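PDB 1PSW: Adp-heptose LPS heptosyltransferase II from Escherichia coli, which catalyses the transfer of the second heptose from ADP-heptose onto the heptosyl-Kdo2-lipid A module during assembly of the lipopolysaccharide core. Local coordinates for residues 162-167 and 256-261. Sequence-based numbering, arbitrary orientation.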
ATOM      1  N   VAL A 162      13.392   5.733  -4.786  1.00 18.58           N
ATOM      2  CA  VAL A 162      13.903   6.590  -3.718  1.00 19.04           C
ATOM      3  C   VAL A 162      15.416   6.757  -3.896  1.00 18.96           C
ATOM      4  O   VAL A 162      16.134   5.772  -4.079  1.00 18.84           O
ATOM      5  CB  VAL A 162      13.621   5.968  -2.317  1.00 17.51           C
ATOM      6  CG1 VAL A 162      14.323   6.774  -1.234  1.00 15.28           C
ATOM      7  CG2 VAL A 162      12.120   5.911  -2.048  1.00 15.93           C
ATOM      8  N   SER A 163      15.909   7.990  -3.836  1.00 20.21           N
ATOM      9  CA  SER A 163      17.342   8.238  -4.010  1.00 20.74           C
ATOM     10  C   SER A 163      18.140   8.054  -2.722  1.00 20.84           C
ATOM     11  O   SER A 163      17.580   8.068  -1.625  1.00 18.10           O
ATOM     12  CB  SER A 163      17.564   9.658  -4.519  1.00 19.09           C
ATOM     13  OG  SER A 163      17.224  10.604  -3.519  1.00 23.38           O
ATOM     14  N   GLU A 164      19.455   7.909  -2.858  1.00 21.55           N
ATOM     15  CA  GLU A 164      20.315   7.732  -1.694  1.00 23.14           C
ATOM     16  C   GLU A 164      20.293   8.972  -0.816  1.00 20.96           C
ATOM     17  O   GLU A 164      20.363   8.875   0.409  1.00 19.90           O
ATOM     18  CB  GLU A 164      21.750   7.427  -2.128  1.00 26.76           C
ATOM     19  CG  GLU A 164      21.867   6.134  -2.915  1.00 34.37           C
ATOM     20  CD  GLU A 164      21.199   4.965  -2.209  1.00 36.76           C
ATOM     21  OE1 GLU A 164      21.591   4.653  -1.061  1.00 39.42           O
ATOM     22  OE2 GLU A 164      20.270   4.368  -2.798  1.00 38.49           O
ATOM     23  N   GLY A 165      20.199  10.136  -1.453  1.00 20.63           N
ATOM     24  CA  GLY A 165      20.163  11.386  -0.716  1.00 20.76           C
ATOM     25  C   GLY A 165      18.943  11.467   0.180  1.00 21.64           C
ATOM     26  O   GLY A 165      19.026  11.924   1.329  1.00 19.81           O
ATOM     27  N   GLU A 166      17.801  11.027  -0.344  1.00 20.87           N
ATOM     28  CA  GLU A 166      16.563  11.036   0.427  1.00 20.87           C
ATOM     29  C   GLU A 166      16.702  10.098   1.623  1.00 19.08           C
ATOM     30  O   GLU A 166      16.389  10.467   2.751  1.00 17.55           O
ATOM     31  CB  GLU A 166      15.373  10.599  -0.444  1.00 23.44           C
ATOM     32  CG  GLU A 166      15.044  11.559  -1.586  1.00 28.90           C
ATOM     33  CD  GLU A 166      13.806  11.145  -2.374  1.00 29.64           C
ATOM     34  OE1 GLU A 166      13.777  10.015  -2.899  1.00 29.68           O
ATOM     35  OE2 GLU A 166      12.862  11.955  -2.474  1.00 32.76           O
ATOM     36  N   LYS A 167      17.175   8.882   1.372  1.00 19.60           N
ATOM     37  CA  LYS A 167      17.347   7.914   2.444  1.00 19.62           C
ATOM     38  C   LYS A 167      18.279   8.449   3.522  1.00 19.63           C
ATOM     39  O   LYS A 167      18.010   8.331   4.715  1.00 19.02           O
ATOM     40  CB  LYS A 167      17.924   6.602   1.907  1.00 19.67           C
ATOM     41  CG  LYS A 167      17.017   5.818   0.969  1.00 22.23           C
ATOM     42  CD  LYS A 167      17.762   4.586   0.441  1.00 25.02           C
ATOM     43  CE  LYS A 167      17.123   4.020  -0.815  1.00 26.25           C
ATOM     44  NZ  LYS A 167      17.955   2.940  -1.413  1.00 25.72           N
ATOM     45  N   VAL A 256       7.831   5.762   3.185  1.00 14.11           N
ATOM     46  CA  VAL A 256       8.282   5.177   1.922  1.00 15.28           C
ATOM     47  C   VAL A 256       9.806   5.211   1.840  1.00 16.18           C
ATOM     48  O   VAL A 256      10.446   4.222   1.496  1.00 15.15           O
ATOM     49  CB  VAL A 256       7.725   5.952   0.719  1.00 16.25           C
ATOM     50  CG1 VAL A 256       8.464   5.543  -0.539  1.00 13.87           C
ATOM     51  CG2 VAL A 256       6.222   5.666   0.571  1.00 15.14           C
ATOM     52  N   ILE A 257      10.378   6.367   2.155  1.00 15.23           N
ATOM     53  CA  ILE A 257      11.823   6.554   2.120  1.00 14.27           C
ATOM     54  C   ILE A 257      12.540   5.612   3.096  1.00 13.38           C
ATOM     55  O   ILE A 257      13.469   4.914   2.715  1.00 14.68           O
ATOM     56  CB  ILE A 257      12.194   8.029   2.452  1.00 14.36           C
ATOM     57  CG1 ILE A 257      11.665   8.959   1.348  1.00 15.72           C
ATOM     58  CG2 ILE A 257      13.708   8.163   2.595  1.00 14.26           C
ATOM     59  CD1 ILE A 257      11.614  10.431   1.737  1.00 16.70           C
ATOM     60  N   LEU A 258      12.077   5.577   4.342  1.00 13.78           N
ATOM     61  CA  LEU A 258      12.703   4.716   5.358  1.00 15.33           C
ATOM     62  C   LEU A 258      12.600   3.221   5.037  1.00 14.68           C
ATOM     63  O   LEU A 258      13.533   2.458   5.288  1.00 15.51           O
ATOM     64  CB  LEU A 258      12.106   5.003   6.738  1.00 14.89           C
ATOM     65  CG  LEU A 258      12.476   6.385   7.299  1.00 18.27           C
ATOM     66  CD1 LEU A 258      11.710   6.669   8.586  1.00 20.90           C
ATOM     67  CD2 LEU A 258      13.981   6.458   7.549  1.00 17.86           C
ATOM     68  N   ILE A 259      11.453   2.807   4.515  1.00 15.16           N
ATOM     69  CA  ILE A 259      11.273   1.421   4.129  1.00 16.02           C
ATOM     70  C   ILE A 259      12.294   1.091   3.028  1.00 16.68           C
ATOM     71  O   ILE A 259      12.929   0.034   3.045  1.00 16.81           O
ATOM     72  CB  ILE A 259       9.818   1.176   3.636  1.00 16.83           C
ATOM     73  CG1 ILE A 259       8.881   1.165   4.848  1.00 17.32           C
ATOM     74  CG2 ILE A 259       9.721  -0.159   2.863  1.00 16.16           C
ATOM     75  CD1 ILE A 259       7.400   1.137   4.508  1.00 18.97           C
ATOM     76  N   ALA A 260      12.474   2.013   2.090  1.00 15.46           N
ATOM     77  CA  ALA A 260      13.428   1.814   1.005  1.00 16.89           C
ATOM     78  C   ALA A 260      14.847   1.646   1.561  1.00 17.09           C
ATOM     79  O   ALA A 260      15.661   0.936   0.981  1.00 18.48           O
ATOM     80  CB  ALA A 260      13.378   3.013   0.051  1.00 14.40           C
ATOM     81  N   ALA A 261      15.138   2.295   2.689  1.00 17.55           N
ATOM     82  CA  ALA A 261      16.467   2.222   3.297  1.00 18.53           C
ATOM     83  C   ALA A 261      16.727   0.931   4.078  1.00 17.79           C
ATOM     84  O   ALA A 261      17.852   0.670   4.487  1.00 21.47           O
ATOM     85  CB  ALA A 261      16.688   3.431   4.198  1.00 17.47           C
TER
HETATM   86  O   HOH W   1      18.671   1.177   0.589  1.00 31.66           O
HETATM   87  O   HOH W   2      16.039   0.650  -1.831  1.00 36.53           O
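Lys167 and Ile257 bring the two backbones closest, with their CA atoms 5.7 Å apart. Residues 162-167 run from an extended residue into the first turn of helix 164-173, and residues 256-261 lie on helix 252-260. No direct hydrogen bond joins the segments. Ile257 turns its CG2 branch, opposite the backbone N about the CA-CB bond, against the backbone of the first turn, 3.5 Å from Glu166 O and 3.7 Å from Lys167 CA. Val162 lies over Ala260, with Val162 CG2 3.8 Å from Ala260 CB. The same methyl also touches Val256 CG1, while Val162 CG1 meets Ile257 CG2 at 4.1 Å. Ser163 and Glu166 form a capping box at the start of helix 164-173: Glu166 N donates to Ser163 OG, and Ser163 N donates to Glu166 OE1. Glu166 OE2 has a salt bridge with Arg47. The contact packs this capped helix start against helix 252-260, which belongs to the second of the two Rossmann-like domains of the GT-B fold. The extended Lys167 chain runs alongside Ala261, its CD 3.9 Å from Ala261 CA. Its ammonium group forms a salt bridge with Glu164, Lys167 NZ to Glu164 OE2 being 3.1 Å. Two waters each accept from Lys167 NZ and donate to Ala260 O, so the Ala260 carbonyl is linked to the lysine through solvent.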